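Local atomic coordinates of putative P450-like enzyme (Streptomyces himastatinicus ATCC 53653, PDB entry 5Z9I), a protein that binds heme as a cytochrome P450 and probably works as a monooxygenase in bacterial secondary metabolism. Residues E276-M281 against N335-F340; S257-R262 against D326-G331. The protein carries 1 engineered substitution. All coordinates share one frame; numbering follows the deposited sequence.

Contact 1. Residues E276-M281 against N335-F340; sequences ESMRYM and NAHLGF. Engineered in segment 335-340: Phe340 (natural residue Leu). With HEM (protoporphyrin IX containing Fe), chain B.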
loop_
_atom_site.group_PDB
_atom_site.type_symbol
_atom_site.label_atom_id
_atom_site.label_comp_id
_atom_site.label_asym_id
_atom_site.label_seq_id
_atom_site.Cartn_x
_atom_site.Cartn_y
_atom_site.Cartn_z
ATOM N N GLU A 276 2.867 -11.348 9.625
ATOM C CA GLU A 276 4.261 -11.748 9.449
ATOM C C GLU A 276 4.720 -11.523 8.018
ATOM O O GLU A 276 5.876 -11.205 7.768
ATOM C CB GLU A 276 4.481 -13.215 9.831
ATOM C CG GLU A 276 5.885 -13.737 9.493
ATOM C CD GLU A 276 6.973 -13.158 10.388
ATOM O OE1 GLU A 276 6.841 -12.003 10.841
ATOM O OE2 GLU A 276 7.959 -13.867 10.678
ATOM N N SER A 277 3.809 -11.700 7.078
ATOM C CA SER A 277 4.086 -11.353 5.692
ATOM C C SER A 277 4.313 -9.832 5.543
ATOM O O SER A 277 5.235 -9.408 4.846
ATOM C CB SER A 277 2.943 -11.821 4.803
ATOM O OG SER A 277 3.217 -11.513 3.461
ATOM N N MET A 278 3.475 -9.029 6.207
ATOM C CA MET A 278 3.655 -7.568 6.253
ATOM C C MET A 278 5.052 -7.191 6.724
ATOM O O MET A 278 5.697 -6.320 6.151
ATOM C CB MET A 278 2.638 -6.912 7.185
ATOM C CG MET A 278 1.220 -6.829 6.645
ATOM S SD MET A 278 1.133 -5.814 5.168
ATOM C CE MET A 278 1.860 -4.280 5.766
ATOM N N ARG A 279 5.508 -7.870 7.776
ATOM C CA ARG A 279 6.776 -7.554 8.426
ATOM C C ARG A 279 7.966 -7.981 7.569
ATOM O O ARG A 279 8.934 -7.246 7.387
ATOM C CB ARG A 279 6.855 -8.247 9.793
ATOM C CG ARG A 279 8.108 -7.882 10.565
ATOM C CD ARG A 279 8.437 -8.872 11.689
ATOM N NE ARG A 279 8.812 -10.202 11.213
ATOM C CZ ARG A 279 10.054 -10.579 10.897
ATOM N NH1 ARG A 279 11.067 -9.724 10.989
ATOM N NH2 ARG A 279 10.282 -11.823 10.482
ATOM N N TYR A 280 7.864 -9.200 7.058
ATOM C CA TYR A 280 8.931 -9.882 6.356
ATOM C C TYR A 280 9.155 -9.341 4.942
ATOM O O TYR A 280 10.296 -9.222 4.488
ATOM C CB TYR A 280 8.596 -11.367 6.313
ATOM C CG TYR A 280 9.653 -12.254 5.713
ATOM C CD1 TYR A 280 10.700 -12.733 6.483
ATOM C CD2 TYR A 280 9.574 -12.648 4.389
ATOM C CE1 TYR A 280 11.654 -13.566 5.942
ATOM C CE2 TYR A 280 10.524 -13.470 3.841
ATOM C CZ TYR A 280 11.562 -13.929 4.624
ATOM O OH TYR A 280 12.504 -14.753 4.072
ATOM N N MET A 281 8.065 -9.024 4.249
ATOM C CA MET A 281 8.147 -8.528 2.873
ATOM C C MET A 281 7.154 -7.372 2.677
ATOM O O MET A 281 6.022 -7.564 2.205
ATOM C CB MET A 281 7.863 -9.653 1.881
ATOM C CG MET A 281 8.265 -9.310 0.468
ATOM S SD MET A 281 7.973 -10.703 -0.659
ATOM C CE MET A 281 9.015 -11.968 0.109
ATOM N N ASN A 335 4.453 -8.791 17.265
ATOM C CA ASN A 335 4.769 -8.381 15.899
ATOM C C ASN A 335 4.195 -7.001 15.627
ATOM O O ASN A 335 3.214 -6.832 14.880
ATOM C CB ASN A 335 4.236 -9.396 14.885
ATOM C CG ASN A 335 4.680 -9.088 13.458
ATOM O OD1 ASN A 335 5.456 -8.161 13.222
ATOM N ND2 ASN A 335 4.175 -9.862 12.498
ATOM N N ALA A 336 4.831 -6.022 16.256
ATOM C CA ALA A 336 4.527 -4.626 16.086
ATOM C C ALA A 336 5.289 -4.046 14.877
ATOM O O ALA A 336 6.089 -3.127 15.019
ATOM C CB ALA A 336 4.875 -3.864 17.386
ATOM N N HIS A 337 5.053 -4.585 13.683
ATOM C CA HIS A 337 5.789 -4.119 12.492
ATOM C C HIS A 337 5.320 -2.726 12.021
ATOM O O HIS A 337 4.257 -2.260 12.395
ATOM C CB HIS A 337 5.632 -5.119 11.353
ATOM C CG HIS A 337 4.219 -5.286 10.916
ATOM N ND1 HIS A 337 3.598 -4.400 10.062
ATOM C CD2 HIS A 337 3.282 -6.194 11.260
ATOM C CE1 HIS A 337 2.349 -4.773 9.878
ATOM N NE2 HIS A 337 2.125 -5.855 10.603
ATOM N N LEU A 338 6.112 -2.085 11.175
ATOM C CA LEU A 338 5.782 -0.754 10.676
ATOM C C LEU A 338 5.182 -0.826 9.266
ATOM O O LEU A 338 5.185 0.158 8.522
ATOM C CB LEU A 338 7.036 0.137 10.695
ATOM C CG LEU A 338 7.644 0.426 12.074
ATOM C CD1 LEU A 338 8.950 1.243 12.013
ATOM C CD2 LEU A 338 6.610 1.140 12.942
ATOM N N GLY A 339 4.656 -1.999 8.913
ATOM C CA GLY A 339 4.052 -2.242 7.609
ATOM C C GLY A 339 2.916 -1.314 7.231
ATOM O O GLY A 339 2.713 -1.014 6.038
ATOM N N PHE A 340 2.190 -0.828 8.235
ATOM C CA PHE A 340 1.129 0.149 8.009
ATOM C C PHE A 340 1.502 1.529 8.562
ATOM O O PHE A 340 0.646 2.406 8.728
ATOM C CB PHE A 340 -0.179 -0.320 8.651
ATOM C CG PHE A 340 -0.749 -1.554 8.037
ATOM C CD1 PHE A 340 -1.177 -1.548 6.716
ATOM C CD2 PHE A 340 -0.853 -2.727 8.772
ATOM C CE1 PHE A 340 -1.714 -2.668 6.136
ATOM C CE2 PHE A 340 -1.397 -3.866 8.196
ATOM C CZ PHE A 340 -1.824 -3.830 6.866
HETATM C CHA HEM B . -1.420 5.134 4.636
HETATM C CHB HEM B . 0.419 0.867 3.825
HETATM C CHC HEM B . -3.841 -0.643 2.254
HETATM C CHD HEM B . -5.361 3.813 2.371
HETATM C C1A HEM B . -0.591 4.073 4.611
HETATM C C2A HEM B . 0.700 4.120 5.080
HETATM C C3A HEM B . 1.216 2.927 4.831
HETATM C C4A HEM B . 0.257 2.165 4.210
HETATM C CMA HEM B . 2.584 2.444 5.144
HETATM C CAA HEM B . 1.363 5.300 5.747
HETATM C CBA HEM B . 2.243 6.155 4.859
HETATM C CGA HEM B . 2.968 7.251 5.586
HETATM O O1A HEM B . 3.488 8.143 4.976
HETATM O O2A HEM B . 3.071 7.276 6.780
HETATM C C1B HEM B . -0.619 0.087 3.328
HETATM C C2B HEM B . -0.469 -1.253 3.031
HETATM C C3B HEM B . -1.648 -1.681 2.592
HETATM C C4B HEM B . -2.539 -0.565 2.647
HETATM C CMB HEM B . 0.784 -2.031 3.165
HETATM C CAB HEM B . -2.103 -2.997 2.183
HETATM C CBB HEM B . -1.448 -4.091 2.372
HETATM C C1C HEM B . -4.646 0.439 2.144
HETATM C C2C HEM B . -5.925 0.451 1.688
HETATM C C3C HEM B . -6.335 1.728 1.702
HETATM C C4C HEM B . -5.291 2.475 2.174
HETATM C CMC HEM B . -6.682 -0.738 1.249
HETATM C CAC HEM B . -7.627 2.322 1.382
HETATM C CBC HEM B . -8.718 1.661 1.179
HETATM C C1D HEM B . -4.384 4.511 3.011
HETATM C C2D HEM B . -4.525 5.905 3.250
HETATM C C3D HEM B . -3.455 6.271 3.887
HETATM C C4D HEM B . -2.647 5.093 4.035
HETATM C CMD HEM B . -5.665 6.779 2.863
HETATM C CAD HEM B . -3.153 7.664 4.313
HETATM C CBD HEM B . -3.440 7.932 5.761
HETATM C CGD HEM B . -2.955 9.263 6.223
HETATM O O1D HEM B . -2.064 9.883 5.697
HETATM O O2D HEM B . -3.460 9.757 7.174
HETATM N NA HEM B . -0.842 2.878 4.069
HETATM N NB HEM B . -1.853 0.446 3.092
HETATM N NC HEM B . -4.278 1.666 2.433
HETATM N ND HEM B . -3.251 4.063 3.490
HETATM FE FE HEM B . -2.595 2.339 3.414
HETATM O O HOH W 1 -1.327 2.562 1.241
#
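The ExxR motif of the P450 K helix, here Glu276 and Arg279 on helix 270-280, packs with Met278 against Asn335, His337 and the start of the heme-binding loop that leads to the axial ligand Cys347. Arg279 grips Glu276 side-on: NE reaches OE1 at 2.7 Å in an almost straight bond (176°), and NH2 bonds OE2. Arg332 adds a salt bridge to Glu276 OE2, completing the family's Glu-Arg-Arg triad. No hydrogen bond joins the two segments, which meet through packing. Met278 CB lies over one face of the His337 ring, offset toward its rim, 3.5 Å from His337 CE1. That ring is fixed at both nitrogens, ND1 accepting from Gly339 N at 2.9 Å while NE2 is bonded to Glu275. Bends at chi2 and chi3 (-55°) fold the Met278 chain so that CE sits over the centre of the Phe340 ring, 3.9 Å from its centroid, with SD oblique to the same ring in a Met-aromatic contact. Met278 CE also touches Gly339 O and approaches the heme methyl CMB to 3.6 Å. Phe340, an engineered residue replacing the natural leucine, sets its CE1 3.6 Å from heme C2B and also touches Cys347, on the proximal face of the porphyrin, opposite the iron-bound water. At the far end the Asn335 amide stands 67° from the guanidinium plane; its buried OD1, with no hydrogen-bond partner in the model, rests 3.4 Å from Arg279 CD.

Contact 2. Residues S257-R262 against D326-G331; sequences SDQDAR and DVFDAG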
loop_
_atom_site.group_PDB
_atom_site.type_symbol
_atom_site.label_atom_id
_atom_site.label_comp_id
_atom_site.label_asym_id
_atom_site.label_seq_id
_atom_site.Cartn_x
_atom_site.Cartn_y
_atom_site.Cartn_z
ATOM N N SER A 257 7.626 -24.471 3.638
ATOM C CA SER A 257 6.638 -25.542 3.661
ATOM C C SER A 257 6.200 -26.021 5.054
ATOM O O SER A 257 5.081 -26.518 5.217
ATOM C CB SER A 257 7.182 -26.718 2.869
ATOM O OG SER A 257 6.458 -27.882 3.187
ATOM N N ASP A 258 7.070 -25.883 6.053
ATOM C CA ASP A 258 6.681 -26.196 7.425
ATOM C C ASP A 258 5.610 -25.198 7.912
ATOM O O ASP A 258 4.614 -25.584 8.522
ATOM C CB ASP A 258 7.905 -26.191 8.348
ATOM C CG ASP A 258 8.776 -24.954 8.159
ATOM O OD1 ASP A 258 8.824 -24.420 7.025
ATOM O OD2 ASP A 258 9.415 -24.519 9.146
ATOM N N GLN A 259 5.810 -23.921 7.620
ATOM C CA GLN A 259 4.814 -22.903 7.938
ATOM C C GLN A 259 3.517 -23.152 7.157
ATOM O O GLN A 259 2.420 -22.911 7.658
ATOM C CB GLN A 259 5.367 -21.511 7.640
ATOM C CG GLN A 259 6.672 -21.210 8.369
ATOM C CD GLN A 259 6.549 -21.394 9.864
ATOM O OE1 GLN A 259 5.705 -20.784 10.503
ATOM N NE2 GLN A 259 7.370 -22.256 10.422
ATOM N N ASP A 260 3.649 -23.677 5.943
ATOM C CA ASP A 260 2.488 -24.023 5.125
ATOM C C ASP A 260 1.597 -25.095 5.773
ATOM O O ASP A 260 0.382 -24.923 5.875
ATOM C CB ASP A 260 2.932 -24.516 3.741
ATOM C CG ASP A 260 1.758 -24.848 2.854
ATOM O OD1 ASP A 260 0.839 -24.022 2.763
ATOM O OD2 ASP A 260 1.707 -25.959 2.300
ATOM N N ALA A 261 2.202 -26.208 6.180
ATOM C CA ALA A 261 1.482 -27.259 6.898
ATOM C C ALA A 261 0.917 -26.709 8.204
ATOM O O ALA A 261 -0.209 -27.025 8.598
ATOM C CB ALA A 261 2.394 -28.450 7.172
ATOM N N ARG A 262 1.711 -25.886 8.873
ATOM C CA ARG A 262 1.299 -25.265 10.139
ATOM C C ARG A 262 -0.011 -24.464 9.974
ATOM O O ARG A 262 -0.953 -24.623 10.752
ATOM C CB ARG A 262 2.433 -24.374 10.655
ATOM C CG ARG A 262 2.272 -23.802 12.036
ATOM C CD ARG A 262 3.452 -22.890 12.314
ATOM N NE ARG A 262 3.367 -22.208 13.596
ATOM C CZ ARG A 262 4.227 -21.275 13.995
ATOM N NH1 ARG A 262 5.228 -20.912 13.200
ATOM N NH2 ARG A 262 4.094 -20.711 15.188
ATOM N N ASP A 326 15.064 -12.581 10.539
ATOM C CA ASP A 326 15.125 -13.092 9.169
ATOM C C ASP A 326 14.517 -14.490 9.061
ATOM O O ASP A 326 14.653 -15.166 8.043
ATOM C CB ASP A 326 16.569 -13.067 8.655
ATOM C CG ASP A 326 17.086 -11.638 8.450
ATOM O OD1 ASP A 326 16.252 -10.697 8.381
ATOM O OD2 ASP A 326 18.319 -11.443 8.351
ATOM N N VAL A 327 13.841 -14.912 10.124
ATOM C CA VAL A 327 12.997 -16.096 10.066
ATOM C C VAL A 327 11.547 -15.700 9.793
ATOM O O VAL A 327 11.011 -14.807 10.452
ATOM C CB VAL A 327 13.042 -16.900 11.368
ATOM C CG1 VAL A 327 11.945 -17.941 11.366
ATOM C CG2 VAL A 327 14.419 -17.539 11.568
ATOM N N PHE A 328 10.921 -16.355 8.817
ATOM C CA PHE A 328 9.487 -16.237 8.599
ATOM C C PHE A 328 8.785 -17.155 9.598
ATOM O O PHE A 328 9.026 -18.355 9.599
ATOM C CB PHE A 328 9.112 -16.615 7.158
ATOM C CG PHE A 328 7.707 -16.247 6.784
ATOM C CD1 PHE A 328 7.436 -15.042 6.145
ATOM C CD2 PHE A 328 6.652 -17.093 7.086
ATOM C CE1 PHE A 328 6.124 -14.691 5.796
ATOM C CE2 PHE A 328 5.342 -16.749 6.750
ATOM C CZ PHE A 328 5.078 -15.549 6.108
ATOM N N ASP A 329 7.926 -16.588 10.445
ATOM C CA ASP A 329 7.247 -17.349 11.494
ATOM C C ASP A 329 5.764 -17.051 11.419
ATOM O O ASP A 329 5.337 -15.959 11.781
ATOM C CB ASP A 329 7.819 -16.981 12.869
ATOM C CG ASP A 329 7.073 -17.634 14.036
ATOM O OD1 ASP A 329 6.086 -18.371 13.835
ATOM O OD2 ASP A 329 7.478 -17.374 15.182
ATOM N N ALA A 330 4.971 -18.013 10.966
ATOM C CA ALA A 330 3.590 -17.694 10.590
ATOM C C ALA A 330 2.711 -17.280 11.792
ATOM O O ALA A 330 1.694 -16.610 11.622
ATOM C CB ALA A 330 2.961 -18.873 9.847
ATOM N N GLY A 331 3.108 -17.680 12.997
ATOM C CA GLY A 331 2.371 -17.300 14.193
ATOM C C GLY A 331 3.118 -16.314 15.073
ATOM O O GLY A 331 2.892 -16.256 16.293
#
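Gln259 OE1 is gripped by two donors, the backbone N of Ala330 across the contact and NH1 of Arg262 one helical turn further along its own segment. The Ala330 N bond is 2.9 Å long and nearly straight (170°), though the donor is tilted from the carbonyl plane. Arg262 NH1 comes to Gln259 OE1 at 2.7 Å, in the carbonyl plane and on a lone pair. The same NH1 makes a salt bridge with Asp329 OD1 at 2.8 Å, tying the helix to the loop a second time; the NH2 bond to that oxygen is weak. Guanidinium and carboxylate are nearly coplanar, their planes 26° apart. With CG anti to the backbone N (chi1 -172°) and the chain extended out to NE, Arg262 spans the gap to the loop and lays one guanidinium face against Gly331 N. Asp329 OD1 also closes an Asx turn, accepting from Gly331 N at 3.2 Å; that N and Arg262 NH1 come to the oxygen from opposite faces of the carboxylate. A methionine in place of Arg262 would probably cost the Asp329 carboxylate its salt bridge to the helix and leave Gln259 OE1 with Ala330 N as its remaining partner of the two, so that the Gln259 amide could turn more easily. Beside this polar network the contact is looser: Gln259 CG packs near Phe328 O and at the edge of the Phe328 ring, 4.3 Å from its CD2, and Gln259 CB lies 4.2 Å from Ala330 CB. Phe328 and Ala330 turn into the helices: Phe328 reaches Cys252 on helix 224-255, and both lie on Leu273 of helix 270-280, while helix 257-264 borders them through Gln259 and Arg262.

The two contacts lie 14 Å apart, centre to centre, and interleave along the chain: helix 257-264, then helix 270-280, then 326-331 and 335-340 in one long loop before helix 350-367. Successive helices thus receive successive parts of the loop, the meander and heme-binding region of the P450 fold. Contact 1 lies against the heme, whereas contact 2 is farther out, with the Phe328 side chain about 13 Å from the cofactor. They touch where Glu276 OE2 of contact 1 probably accepts a hydrogen bond from Asp329 N of contact 2 at 2.7 Å, so the ExxR glutamate links the meander to the heme-side packing.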